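Local coordinates for nitrogenase molybdenum-iron protein beta chain (Clostridium pasteurianum, PDB 4WES) that forms, with the alpha chain, the molybdenum-iron component of nitrogenase, which reduces dinitrogen to ammonia, and shares an [8Fe-7S] cluster with that chain, at residues A316-P321 / Y340-T345; D322-L327 / V407-P412; A167-I172 / P197-P202; K171-P176 / D236-L241. All blocks are in the same frame, centred on the assembly; numbering follows the deposited sequence.

Contact 1 of 4, residues A316-P321 / Y340-T345; sequences ALLGDP and YVVTGT
T343 bonds to G319 across two parallel strands. T343 OG1 donates to G319 O at 2.8 Å, and the donor lies in the carbonyl plane. In T343, OG1 stands opposite the backbone N (chi1 -177°), which brings it to G319 O. The same oxygen accepts the N-H of T345 at 3.1 Å, which makes an ST turn. A water also donates to T343 OG1; it meets D320 OD1 and T345 OG1 as well. Outside the two segments, D320 OD2 pairs with H146 and T345 OG1 with S145.

Three backbone bonds join the two segments. L317 N donates to Y340 O at 2.8 Å, V342 N donates to L317 O, and G319 N donates to V342 O. The strand segments run 11° apart. Helix 321-333 links strands 314-318 and 337-343 in a beta-alpha-beta unit.

Side chains pack in pairs on both faces. L318 and V342 lie side by side, with CD2 of L318 4.1 Å from CG1 of V342, against helix 374-383. L317 and V341 do the same on the other face, against helix 321-333. The P321 ring crosses the T345 side chain at about a right angle, and P321 CG sits 3.6 Å from T345 CB. A316 CB lies at the edge of the Y340 ring, near its plane.

The hydroxyl of T343 thus adds a side-chain bond to the backbone bonds of the strands. It binds one carbonyl, one amide and one water, so its rotation is probably well fixed where the helix begins.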
loop_
_atom_site.group_PDB
_atom_site.type_symbol
_atom_site.label_atom_id
_atom_site.label_comp_id
_atom_site.label_asym_id
_atom_site.label_seq_id
_atom_site.Cartn_x
_atom_site.Cartn_y
_atom_site.Cartn_z
ATOM N N ALA B 316 -11.825 13.245 -3.599
ATOM C CA ALA B 316 -11.661 14.431 -2.738
ATOM C C ALA B 316 -10.184 14.645 -2.510
ATOM O O ALA B 316 -9.469 13.700 -2.174
ATOM C CB ALA B 316 -12.360 14.218 -1.405
ATOM N N LEU B 317 -9.722 15.886 -2.703
ATOM C CA LEU B 317 -8.315 16.249 -2.580
ATOM C C LEU B 317 -8.169 17.483 -1.723
ATOM O O LEU B 317 -8.891 18.458 -1.933
ATOM C CB LEU B 317 -7.661 16.586 -3.963
ATOM C CG LEU B 317 -7.753 15.626 -5.088
ATOM C CD1 LEU B 317 -8.965 15.898 -5.924
ATOM C CD2 LEU B 317 -6.478 15.779 -5.878
ATOM N N LEU B 318 -7.242 17.447 -0.769
ATOM C CA LEU B 318 -6.898 18.623 0.007
ATOM C C LEU B 318 -5.403 18.732 0.081
ATOM O O LEU B 318 -4.720 17.742 0.349
ATOM C CB LEU B 318 -7.377 18.584 1.485
ATOM C CG LEU B 318 -8.863 18.460 1.712
ATOM C CD1 LEU B 318 -9.257 17.002 1.838
ATOM C CD2 LEU B 318 -9.258 19.296 2.947
ATOM N N GLY B 319 -4.876 19.948 -0.054
ATOM C CA GLY B 319 -3.449 20.176 0.143
ATOM C C GLY B 319 -2.991 21.517 -0.331
ATOM O O GLY B 319 -3.755 22.489 -0.332
ATOM N N ASP B 320 -1.723 21.583 -0.689
ATOM C CA ASP B 320 -1.085 22.830 -1.028
ATOM C C ASP B 320 -1.321 23.136 -2.513
ATOM O O ASP B 320 -1.502 22.239 -3.342
ATOM C CB ASP B 320 0.403 22.731 -0.682
ATOM C CG ASP B 320 0.647 22.577 0.777
ATOM O OD1 ASP B 320 -0.220 22.985 1.589
ATOM O OD2 ASP B 320 1.738 22.079 1.160
ATOM N N PRO B 321 -1.333 24.431 -2.896
ATOM C CA PRO B 321 -1.930 24.751 -4.190
ATOM C C PRO B 321 -1.172 24.201 -5.378
ATOM O O PRO B 321 -1.786 23.690 -6.328
ATOM C CB PRO B 321 -1.975 26.287 -4.223
ATOM C CG PRO B 321 -1.733 26.749 -2.865
ATOM C CD PRO B 321 -1.139 25.619 -2.057
ATOM N N TYR B 340 -14.155 17.161 -5.001
ATOM C CA TYR B 340 -13.984 18.177 -3.939
ATOM C C TYR B 340 -12.511 18.497 -3.938
ATOM O O TYR B 340 -11.693 17.605 -3.799
ATOM C CB TYR B 340 -14.416 17.671 -2.569
ATOM C CG TYR B 340 -15.842 17.177 -2.507
ATOM C CD1 TYR B 340 -16.890 17.877 -3.106
ATOM C CD2 TYR B 340 -16.171 15.989 -1.871
ATOM C CE1 TYR B 340 -18.182 17.400 -3.076
ATOM C CE2 TYR B 340 -17.472 15.521 -1.818
ATOM C CZ TYR B 340 -18.468 16.247 -2.420
ATOM O OH TYR B 340 -19.771 15.792 -2.419
ATOM N N VAL B 341 -12.166 19.775 -4.089
ATOM C CA VAL B 341 -10.771 20.194 -4.300
ATOM C C VAL B 341 -10.530 21.426 -3.433
ATOM O O VAL B 341 -11.103 22.484 -3.702
ATOM C CB VAL B 341 -10.472 20.483 -5.773
ATOM C CG1 VAL B 341 -8.972 20.599 -5.961
ATOM C CG2 VAL B 341 -11.027 19.420 -6.703
ATOM N N VAL B 342 -9.675 21.286 -2.416
ATOM C CA VAL B 342 -9.497 22.326 -1.414
ATOM C C VAL B 342 -8.051 22.600 -1.103
ATOM O O VAL B 342 -7.244 21.670 -0.974
ATOM C CB VAL B 342 -10.257 21.943 -0.119
ATOM C CG1 VAL B 342 -9.941 22.878 1.036
ATOM C CG2 VAL B 342 -11.746 21.938 -0.395
ATOM N N THR B 343 -7.724 23.884 -0.947
ATOM C CA THR B 343 -6.475 24.270 -0.313
ATOM C C THR B 343 -6.764 25.248 0.813
ATOM O O THR B 343 -7.696 26.060 0.692
ATOM C CB THR B 343 -5.483 24.893 -1.317
ATOM O OG1 THR B 343 -4.247 25.178 -0.632
ATOM C CG2 THR B 343 -5.965 26.148 -1.948
ATOM N N GLY B 344 -5.949 25.210 1.853
ATOM C CA GLY B 344 -5.994 26.238 2.875
ATOM C C GLY B 344 -5.216 27.487 2.542
ATOM O O GLY B 344 -5.345 28.498 3.223
ATOM N N THR B 345 -4.374 27.427 1.513
ATOM C CA THR B 345 -3.520 28.564 1.165
ATOM C C THR B 345 -4.340 29.553 0.328
ATOM O O THR B 345 -4.953 29.177 -0.656
ATOM C CB THR B 345 -2.308 28.081 0.385
ATOM O OG1 THR B 345 -1.485 27.264 1.242
ATOM C CG2 THR B 345 -1.460 29.227 -0.084
HETATM O O HOH W 1 -2.290 24.747 1.897
#

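Contact 2 of 4, residues D322-L327 / V407-P412; sequences DEIIAL and VRFGFP
E323 reaches from helix 321-333 past the F409 ring to the backbone of G410. Its CB lies 3.9 Å from F409 CE2. CG sits between the backbone N and the carbonyl carbon (chi1 67°), and the chain then runs extended past the ring. E323 CD also meets F409 CE2, at 3.7 Å, with the carboxylate plane turned 54° from the ring. At the tip, E323 OE1 lies 3.5 Å from G410 CA and forms a salt bridge with K424. E323 OE2 accepts from the backbone N of D320 and from a water at 2.7 Å. That water accepts in turn from F411 N at 3.0 Å.

One turn on, L327 lies over one face of the same ring. Its CD2 stands 3.7 Å from the centroid of F409, 11° off the normal, in a CH-pi contact. I324 CD1 approaches F409 CE2 obliquely at 4.1 Å. K424 adds a cation-pi contact to F409.

The contact joins the helix to the loop that follows strand 406-408, an outer strand of the parallel sheet. G410 has a positive phi, which suits glycine. The buried carboxylate is met by a lysine, an amide and a water, which would favour its charged form.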
loop_
_atom_site.group_PDB
_atom_site.type_symbol
_atom_site.label_atom_id
_atom_site.label_comp_id
_atom_site.label_asym_id
_atom_site.label_seq_id
_atom_site.Cartn_x
_atom_site.Cartn_y
_atom_site.Cartn_z
ATOM N N ASP B 322 0.167 24.315 -5.394
ATOM C CA ASP B 322 0.900 23.879 -6.577
ATOM C C ASP B 322 0.689 22.380 -6.833
ATOM O O ASP B 322 0.414 21.950 -7.953
ATOM C CB ASP B 322 2.398 24.172 -6.454
ATOM C CG ASP B 322 2.734 25.660 -6.282
ATOM O OD1 ASP B 322 2.088 26.495 -6.952
ATOM O OD2 ASP B 322 3.659 25.947 -5.472
ATOM N N GLU B 323 0.866 21.589 -5.773
ATOM C CA GLU B 323 0.742 20.139 -5.878
ATOM C C GLU B 323 -0.676 19.701 -6.204
ATOM O O GLU B 323 -0.884 18.763 -6.975
ATOM C CB GLU B 323 1.212 19.473 -4.530
ATOM C CG GLU B 323 0.302 19.757 -3.317
ATOM C CD GLU B 323 0.724 19.223 -1.908
ATOM O OE1 GLU B 323 1.900 18.708 -1.877
ATOM O OE2 GLU B 323 -0.193 19.221 -0.893
ATOM N N ILE B 324 -1.667 20.388 -5.634
ATOM C CA ILE B 324 -3.062 19.988 -5.861
ATOM C C ILE B 324 -3.562 20.420 -7.250
ATOM O O ILE B 324 -4.348 19.716 -7.855
ATOM C CB ILE B 324 -3.976 20.478 -4.717
ATOM C CG1 ILE B 324 -3.606 19.811 -3.395
ATOM C CG2 ILE B 324 -5.444 20.252 -5.044
ATOM C CD1 ILE B 324 -3.789 18.290 -3.368
ATOM N N ILE B 325 -3.070 21.549 -7.776
ATOM C CA ILE B 325 -3.391 21.871 -9.148
ATOM C C ILE B 325 -2.924 20.757 -10.080
ATOM O O ILE B 325 -3.659 20.289 -10.931
ATOM C CB ILE B 325 -2.777 23.230 -9.544
ATOM C CG1 ILE B 325 -3.517 24.384 -8.838
ATOM C CG2 ILE B 325 -2.793 23.435 -11.067
ATOM C CD1 ILE B 325 -2.731 25.672 -8.853
ATOM N N ALA B 326 -1.643 20.379 -9.948
ATOM C CA ALA B 326 -1.100 19.376 -10.858
ATOM C C ALA B 326 -1.732 17.984 -10.632
ATOM O O ALA B 326 -2.042 17.275 -11.599
ATOM C CB ALA B 326 0.400 19.321 -10.705
ATOM N N LEU B 327 -1.948 17.607 -9.362
ATOM C CA LEU B 327 -2.578 16.314 -9.089
ATOM C C LEU B 327 -3.996 16.298 -9.624
ATOM O O LEU B 327 -4.443 15.259 -10.127
ATOM C CB LEU B 327 -2.524 15.988 -7.603
ATOM C CG LEU B 327 -3.177 14.674 -7.198
ATOM C CD1 LEU B 327 -2.510 13.509 -7.903
ATOM C CD2 LEU B 327 -3.112 14.515 -5.689
ATOM N N VAL B 407 -5.179 7.861 0.139
ATOM C CA VAL B 407 -3.812 8.062 -0.284
ATOM C C VAL B 407 -3.206 9.232 0.470
ATOM O O VAL B 407 -3.682 10.355 0.339
ATOM C CB VAL B 407 -3.728 8.276 -1.794
ATOM C CG1 VAL B 407 -2.303 8.580 -2.250
ATOM C CG2 VAL B 407 -4.301 7.056 -2.520
ATOM N N ARG B 408 -2.134 8.955 1.196
ATOM C CA ARG B 408 -1.376 10.001 1.878
ATOM C C ARG B 408 -0.525 10.774 0.874
ATOM O O ARG B 408 0.246 10.161 0.112
ATOM C CB ARG B 408 -0.509 9.389 2.959
ATOM C CG ARG B 408 -1.299 8.926 4.159
ATOM C CD ARG B 408 -0.487 8.035 5.087
ATOM N NE ARG B 408 -1.262 7.684 6.274
ATOM C CZ ARG B 408 -2.200 6.732 6.333
ATOM N NH1 ARG B 408 -2.438 5.981 5.280
ATOM N NH2 ARG B 408 -2.904 6.605 7.431
ATOM N N PHE B 409 -0.629 12.090 0.873
ATOM C CA PHE B 409 0.020 12.943 -0.129
ATOM C C PHE B 409 0.274 14.298 0.490
ATOM O O PHE B 409 -0.541 14.784 1.281
ATOM C CB PHE B 409 -0.948 13.054 -1.316
ATOM C CG PHE B 409 -0.478 13.907 -2.461
ATOM C CD1 PHE B 409 0.177 13.340 -3.520
ATOM C CD2 PHE B 409 -0.744 15.245 -2.482
ATOM C CE1 PHE B 409 0.588 14.126 -4.599
ATOM C CE2 PHE B 409 -0.346 16.033 -3.549
ATOM C CZ PHE B 409 0.324 15.480 -4.602
ATOM N N GLY B 410 1.394 14.919 0.166
ATOM C CA GLY B 410 1.668 16.275 0.621
ATOM C C GLY B 410 2.267 16.319 2.001
ATOM O O GLY B 410 3.182 15.569 2.317
ATOM N N PHE B 411 1.788 17.252 2.829
ATOM C CA PHE B 411 2.487 17.623 4.057
ATOM C C PHE B 411 1.503 18.065 5.130
ATOM O O PHE B 411 0.633 18.884 4.820
ATOM C CB PHE B 411 3.449 18.792 3.751
ATOM C CG PHE B 411 4.147 19.353 4.969
ATOM C CD1 PHE B 411 5.240 18.741 5.495
ATOM C CD2 PHE B 411 3.718 20.518 5.542
ATOM C CE1 PHE B 411 5.869 19.259 6.624
ATOM C CE2 PHE B 411 4.326 21.054 6.633
ATOM C CZ PHE B 411 5.385 20.414 7.198
ATOM N N PRO B 412 1.686 17.623 6.368
ATOM C CA PRO B 412 2.622 16.584 6.807
ATOM C C PRO B 412 2.009 15.186 6.748
ATOM O O PRO B 412 0.819 15.010 7.013
ATOM C CB PRO B 412 2.916 16.991 8.257
ATOM C CG PRO B 412 1.681 17.618 8.711
ATOM C CD PRO B 412 1.019 18.265 7.520
HETATM O O HOH W 2 -0.500 18.842 1.786
#

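Contact 3 of 4, residues A167-I172 / P197-P202; sequences AKNGKI and PYIMFP
K171 CG lies beside its backbone N (chi1 -60°), and the chain beyond is extended, so it runs across P197 and I199. N169 has the rarer setting, with CG between N and the carbonyl carbon (chi1 64°). This turns N169 OD1 back to accept K171 N at 2.8 Å in an Asx turn, the donor lying above the carbonyl plane.

The turn leads into strand 172-175, which pairs in parallel with edge strand 198-200. Helix 181-193 lies between them in the chain, giving a beta-alpha-beta unit. Both backbone polar atoms of I172 are used: its N donates to P197 O, and its O accepts from I199 N, each at 3.0 Å.

K171 CG packs on P197 CB at 3.8 Å. K171 CD meets I199 CG1 at 3.7 Å, the two side chains crossing at about a right angle. I199 CD1 also reaches N169 ND2, whose polar partners are D231 and S235. Y198 OH bonds to E192, in helix 181-193.

Two waters bridge the segments. One donates to both G170 O and P197 O. Another accepts from K171 NZ at 3.0 Å and donates to Y198 O at 2.8 Å.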
loop_
_atom_site.group_PDB
_atom_site.type_symbol
_atom_site.label_atom_id
_atom_site.label_comp_id
_atom_site.label_asym_id
_atom_site.label_seq_id
_atom_site.Cartn_x
_atom_site.Cartn_y
_atom_site.Cartn_z
ATOM N N ALA B 167 30.287 36.036 -15.564
ATOM C CA ALA B 167 30.853 34.745 -15.858
ATOM C C ALA B 167 29.728 33.721 -16.071
ATOM O O ALA B 167 29.290 33.055 -15.129
ATOM C CB ALA B 167 31.756 34.307 -14.701
ATOM N N LYS B 168 29.250 33.603 -17.312
ATOM C CA LYS B 168 28.170 32.681 -17.627
ATOM C C LYS B 168 28.504 31.240 -17.253
ATOM O O LYS B 168 29.556 30.729 -17.619
ATOM C CB LYS B 168 27.804 32.762 -19.102
ATOM C CG LYS B 168 27.186 34.097 -19.454
ATOM C CD LYS B 168 25.812 34.236 -18.839
ATOM C CE LYS B 168 25.251 35.617 -19.090
ATOM N NZ LYS B 168 23.789 35.579 -18.886
ATOM N N ASN B 169 27.600 30.574 -16.529
ATOM C CA ASN B 169 27.872 29.205 -16.112
ATOM C C ASN B 169 27.288 28.111 -17.000
ATOM O O ASN B 169 27.614 26.939 -16.834
ATOM C CB ASN B 169 27.416 29.020 -14.661
ATOM C CG ASN B 169 25.915 29.185 -14.474
ATOM O OD1 ASN B 169 25.147 29.143 -15.440
ATOM N ND2 ASN B 169 25.506 29.437 -13.241
ATOM N N GLY B 170 26.468 28.497 -17.967
ATOM C CA GLY B 170 25.839 27.539 -18.863
ATOM C C GLY B 170 24.789 26.651 -18.221
ATOM O O GLY B 170 24.435 25.625 -18.789
ATOM N N LYS B 171 24.270 27.058 -17.068
ATOM C CA LYS B 171 23.337 26.243 -16.290
ATOM C C LYS B 171 21.918 26.831 -16.332
ATOM O O LYS B 171 21.714 28.023 -16.582
ATOM C CB LYS B 171 23.789 26.134 -14.827
ATOM C CG LYS B 171 25.168 25.494 -14.679
ATOM C CD LYS B 171 25.582 25.351 -13.225
ATOM C CE LYS B 171 26.948 24.712 -13.143
ATOM N NZ LYS B 171 27.356 24.442 -11.735
ATOM N N ILE B 172 20.947 25.978 -16.003
ATOM C CA ILE B 172 19.584 26.395 -15.764
ATOM C C ILE B 172 19.336 26.286 -14.236
ATOM O O ILE B 172 19.642 25.265 -13.636
ATOM C CB ILE B 172 18.589 25.497 -16.512
ATOM C CG1 ILE B 172 18.741 25.740 -18.022
ATOM C CG2 ILE B 172 17.144 25.736 -16.064
ATOM C CD1 ILE B 172 17.868 24.875 -18.893
ATOM N N PRO B 197 23.127 20.918 -17.516
ATOM C CA PRO B 197 23.669 21.472 -16.267
ATOM C C PRO B 197 22.678 22.383 -15.570
ATOM O O PRO B 197 21.962 23.140 -16.248
ATOM C CB PRO B 197 24.922 22.245 -16.729
ATOM C CG PRO B 197 25.323 21.541 -18.005
ATOM C CD PRO B 197 24.024 21.161 -18.659
ATOM N N TYR B 198 22.670 22.347 -14.235
ATOM C CA TYR B 198 21.645 23.045 -13.478
ATOM C C TYR B 198 22.156 23.400 -12.085
ATOM O O TYR B 198 23.156 22.844 -11.609
ATOM C CB TYR B 198 20.352 22.171 -13.354
ATOM C CG TYR B 198 20.602 20.926 -12.531
ATOM C CD1 TYR B 198 21.185 19.804 -13.071
ATOM C CD2 TYR B 198 20.367 20.938 -11.167
ATOM C CE1 TYR B 198 21.473 18.699 -12.280
ATOM C CE2 TYR B 198 20.656 19.863 -10.384
ATOM C CZ TYR B 198 21.226 18.739 -10.932
ATOM O OH TYR B 198 21.550 17.669 -10.134
ATOM N N ILE B 199 21.423 24.316 -11.452
ATOM C CA ILE B 199 21.568 24.597 -10.031
ATOM C C ILE B 199 20.156 24.470 -9.458
ATOM O O ILE B 199 19.274 25.227 -9.866
ATOM C CB ILE B 199 22.086 26.014 -9.705
ATOM C CG1 ILE B 199 23.478 26.236 -10.323
ATOM C CG2 ILE B 199 22.135 26.203 -8.199
ATOM C CD1 ILE B 199 23.894 27.690 -10.321
ATOM N N MET B 200 19.913 23.521 -8.559
ATOM C CA MET B 200 18.636 23.422 -7.863
ATOM C C MET B 200 18.729 24.135 -6.532
ATOM O O MET B 200 19.694 23.916 -5.804
ATOM C CB MET B 200 18.251 21.966 -7.631
ATOM C CG MET B 200 16.927 21.825 -6.876
ATOM S SD MET B 200 16.378 20.148 -6.639
ATOM C CE MET B 200 15.753 19.840 -8.264
ATOM N N PHE B 201 17.742 24.966 -6.210
ATOM C CA PHE B 201 17.688 25.509 -4.877
ATOM C C PHE B 201 16.252 25.863 -4.496
ATOM O O PHE B 201 15.472 26.304 -5.356
ATOM C CB PHE B 201 18.588 26.744 -4.744
ATOM C CG PHE B 201 18.066 27.982 -5.370
ATOM C CD1 PHE B 201 18.203 28.190 -6.750
ATOM C CD2 PHE B 201 17.588 29.022 -4.598
ATOM C CE1 PHE B 201 17.759 29.350 -7.346
ATOM C CE2 PHE B 201 17.159 30.209 -5.192
ATOM C CZ PHE B 201 17.258 30.364 -6.563
ATOM N N PRO B 202 15.907 25.745 -3.204
ATOM C CA PRO B 202 16.552 24.905 -2.193
ATOM C C PRO B 202 16.584 23.423 -2.623
ATOM O O PRO B 202 15.879 23.030 -3.563
ATOM C CB PRO B 202 15.673 25.078 -0.941
ATOM C CG PRO B 202 14.789 26.258 -1.257
ATOM C CD PRO B 202 14.602 26.224 -2.737
HETATM O O HOH W 3 22.087 24.158 -19.042
HETATM O O HOH W 4 25.412 22.911 -9.998
#

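Contact 4 of 4, residues K171-P176 / D236-L241; sequences KINVIP and DLTLSL
V174 and L241 make the closest apolar side-chain pair here, with CG2 of V174 3.8 Å from CD1 of L241. CG2 of V174 stands opposite its backbone N, while CG1 takes the place between N and the carbonyl carbon (chi1 55°). Next to this pair, I172 CG2 meets L239 CG at 4.0 Å. Helix 270-284 packs against I172, L237 and L239. The other face carries N173, I175, T238 and S240. There I175 CD1 touches T238 CG2 at 4.0 Å, and helix 243-257 packs on N173, T238 and S240.

The backbones of strands 172-175 and 237-241 are bound in parallel. N173 N donates to L237 O, and L239 N to N173 O. I175 N donates to L239 O, and L241 N to I175 O at 2.9 Å. At the K171 end, D236 N gives K171 O a nearly straight bond, 171° at the hydrogen.

The polar side chains lie on the face of helix 243-257. N173 ND2 donates to T238 OG1 at 3.1 Å, with the hydroxyl in the amide plane. It also bonds to T232 O, and N173 OD1 pairs with S235. S240 OG pairs with D247. At the far end, one water donates to P176 O and to L241 O, each at 2.8 Å.

These are central strands of a parallel four-stranded sheet with helices on both faces, as in a Rossmann-like domain. The buried amide of N173 is held at both ends, which probably fixes its flip and ties the sheet to the loop around T232 and S235.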
loop_
_atom_site.group_PDB
_atom_site.type_symbol
_atom_site.label_atom_id
_atom_site.label_comp_id
_atom_site.label_asym_id
_atom_site.label_seq_id
_atom_site.Cartn_x
_atom_site.Cartn_y
_atom_site.Cartn_z
ATOM N N LYS B 171 24.270 27.058 -17.068
ATOM C CA LYS B 171 23.337 26.243 -16.290
ATOM C C LYS B 171 21.918 26.831 -16.332
ATOM O O LYS B 171 21.714 28.023 -16.582
ATOM C CB LYS B 171 23.789 26.134 -14.827
ATOM C CG LYS B 171 25.168 25.494 -14.679
ATOM C CD LYS B 171 25.582 25.351 -13.225
ATOM C CE LYS B 171 26.948 24.712 -13.143
ATOM N NZ LYS B 171 27.356 24.442 -11.735
ATOM N N ILE B 172 20.947 25.978 -16.003
ATOM C CA ILE B 172 19.584 26.395 -15.764
ATOM C C ILE B 172 19.336 26.286 -14.236
ATOM O O ILE B 172 19.642 25.265 -13.636
ATOM C CB ILE B 172 18.589 25.497 -16.512
ATOM C CG1 ILE B 172 18.741 25.740 -18.022
ATOM C CG2 ILE B 172 17.144 25.736 -16.064
ATOM C CD1 ILE B 172 17.868 24.875 -18.893
ATOM N N ASN B 173 18.821 27.358 -13.627
ATOM C CA ASN B 173 18.391 27.281 -12.227
ATOM C C ASN B 173 17.034 26.564 -12.178
ATOM O O ASN B 173 16.187 26.821 -13.047
ATOM C CB ASN B 173 18.204 28.652 -11.620
ATOM C CG ASN B 173 19.463 29.480 -11.630
ATOM O OD1 ASN B 173 20.554 28.967 -11.421
ATOM N ND2 ASN B 173 19.287 30.782 -11.858
ATOM N N VAL B 174 16.808 25.739 -11.174
ATOM C CA VAL B 174 15.501 25.165 -10.946
ATOM C C VAL B 174 15.109 25.376 -9.494
ATOM O O VAL B 174 15.828 24.952 -8.592
ATOM C CB VAL B 174 15.390 23.689 -11.411
ATOM C CG1 VAL B 174 16.443 22.795 -10.781
ATOM C CG2 VAL B 174 13.976 23.157 -11.183
ATOM N N ILE B 175 13.977 26.045 -9.299
ATOM C CA ILE B 175 13.399 26.198 -7.973
ATOM C C ILE B 175 12.252 25.189 -7.942
ATOM O O ILE B 175 11.294 25.332 -8.690
ATOM C CB ILE B 175 12.909 27.632 -7.703
ATOM C CG1 ILE B 175 14.047 28.641 -7.875
ATOM C CG2 ILE B 175 12.288 27.722 -6.336
ATOM C CD1 ILE B 175 13.581 30.098 -7.876
ATOM N N PRO B 176 12.386 24.126 -7.123
ATOM C CA PRO B 176 11.507 22.973 -7.260
ATOM C C PRO B 176 10.163 23.108 -6.541
ATOM O O PRO B 176 9.349 22.196 -6.598
ATOM C CB PRO B 176 12.336 21.852 -6.660
ATOM C CG PRO B 176 13.093 22.533 -5.570
ATOM C CD PRO B 176 13.490 23.864 -6.182
ATOM N N ASP B 236 21.519 30.810 -17.281
ATOM C CA ASP B 236 20.842 31.185 -18.517
ATOM C C ASP B 236 19.356 31.452 -18.333
ATOM O O ASP B 236 18.755 32.219 -19.078
ATOM C CB ASP B 236 20.994 30.073 -19.534
ATOM C CG ASP B 236 22.411 29.937 -20.050
ATOM O OD1 ASP B 236 23.129 30.971 -20.182
ATOM O OD2 ASP B 236 22.810 28.768 -20.353
ATOM N N LEU B 237 18.745 30.777 -17.355
ATOM C CA LEU B 237 17.297 30.684 -17.229
ATOM C C LEU B 237 17.017 30.120 -15.854
ATOM O O LEU B 237 17.804 29.304 -15.351
ATOM C CB LEU B 237 16.725 29.733 -18.296
ATOM C CG LEU B 237 15.222 29.488 -18.326
ATOM C CD1 LEU B 237 14.445 30.740 -18.659
ATOM C CD2 LEU B 237 14.878 28.353 -19.276
ATOM N N THR B 238 15.875 30.511 -15.272
ATOM C CA THR B 238 15.336 29.871 -14.080
ATOM C C THR B 238 14.002 29.220 -14.434
ATOM O O THR B 238 13.129 29.878 -14.978
ATOM C CB THR B 238 15.130 30.902 -12.949
ATOM O OG1 THR B 238 16.371 31.545 -12.629
ATOM C CG2 THR B 238 14.527 30.240 -11.718
ATOM N N LEU B 239 13.855 27.947 -14.078
ATOM C CA LEU B 239 12.544 27.287 -14.131
ATOM C C LEU B 239 11.936 27.332 -12.741
ATOM O O LEU B 239 12.527 26.843 -11.763
ATOM C CB LEU B 239 12.670 25.848 -14.608
ATOM C CG LEU B 239 13.171 25.686 -16.046
ATOM C CD1 LEU B 239 13.202 24.237 -16.491
ATOM C CD2 LEU B 239 12.349 26.523 -17.024
ATOM N N SER B 240 10.755 27.954 -12.654
ATOM C CA SER B 240 10.008 28.079 -11.397
ATOM C C SER B 240 8.935 27.001 -11.391
ATOM O O SER B 240 7.988 27.090 -12.171
ATOM C CB SER B 240 9.367 29.475 -11.388
ATOM O OG SER B 240 8.577 29.602 -10.234
ATOM N N LEU B 241 9.104 25.966 -10.562
ATOM C CA LEU B 241 8.158 24.867 -10.548
ATOM C C LEU B 241 7.159 25.108 -9.439
ATOM O O LEU B 241 7.507 25.019 -8.248
ATOM C CB LEU B 241 8.849 23.540 -10.331
ATOM C CG LEU B 241 9.982 23.174 -11.291
ATOM C CD1 LEU B 241 10.446 21.750 -11.086
ATOM C CD2 LEU B 241 9.659 23.395 -12.752
HETATM O O HOH W 5 6.595 22.687 -7.099
#

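Contacts 3 and 4 share K171 and I172 and lie in one sheet, where strand 172-175 stands between 198-200 and 237-241. Their centres are 7 Å apart. I199 O and V174 N, 2.8 Å apart, probably form a further bond between them. Contacts 1 and 2 both reach another parallel sheet. Helix 321-333 joins them: L327 CD2 of contact 2 packs on L317 CD2 of contact 1 at 3.6 Å. The two pairs do not touch, but contacts 2 and 4 come within about 5 Å at their nearest atoms. Contact 1 reaches toward the [8Fe-7S] cluster: the T345 side chain is about 13 Å from it and about 10 Å from that of its ligand C23.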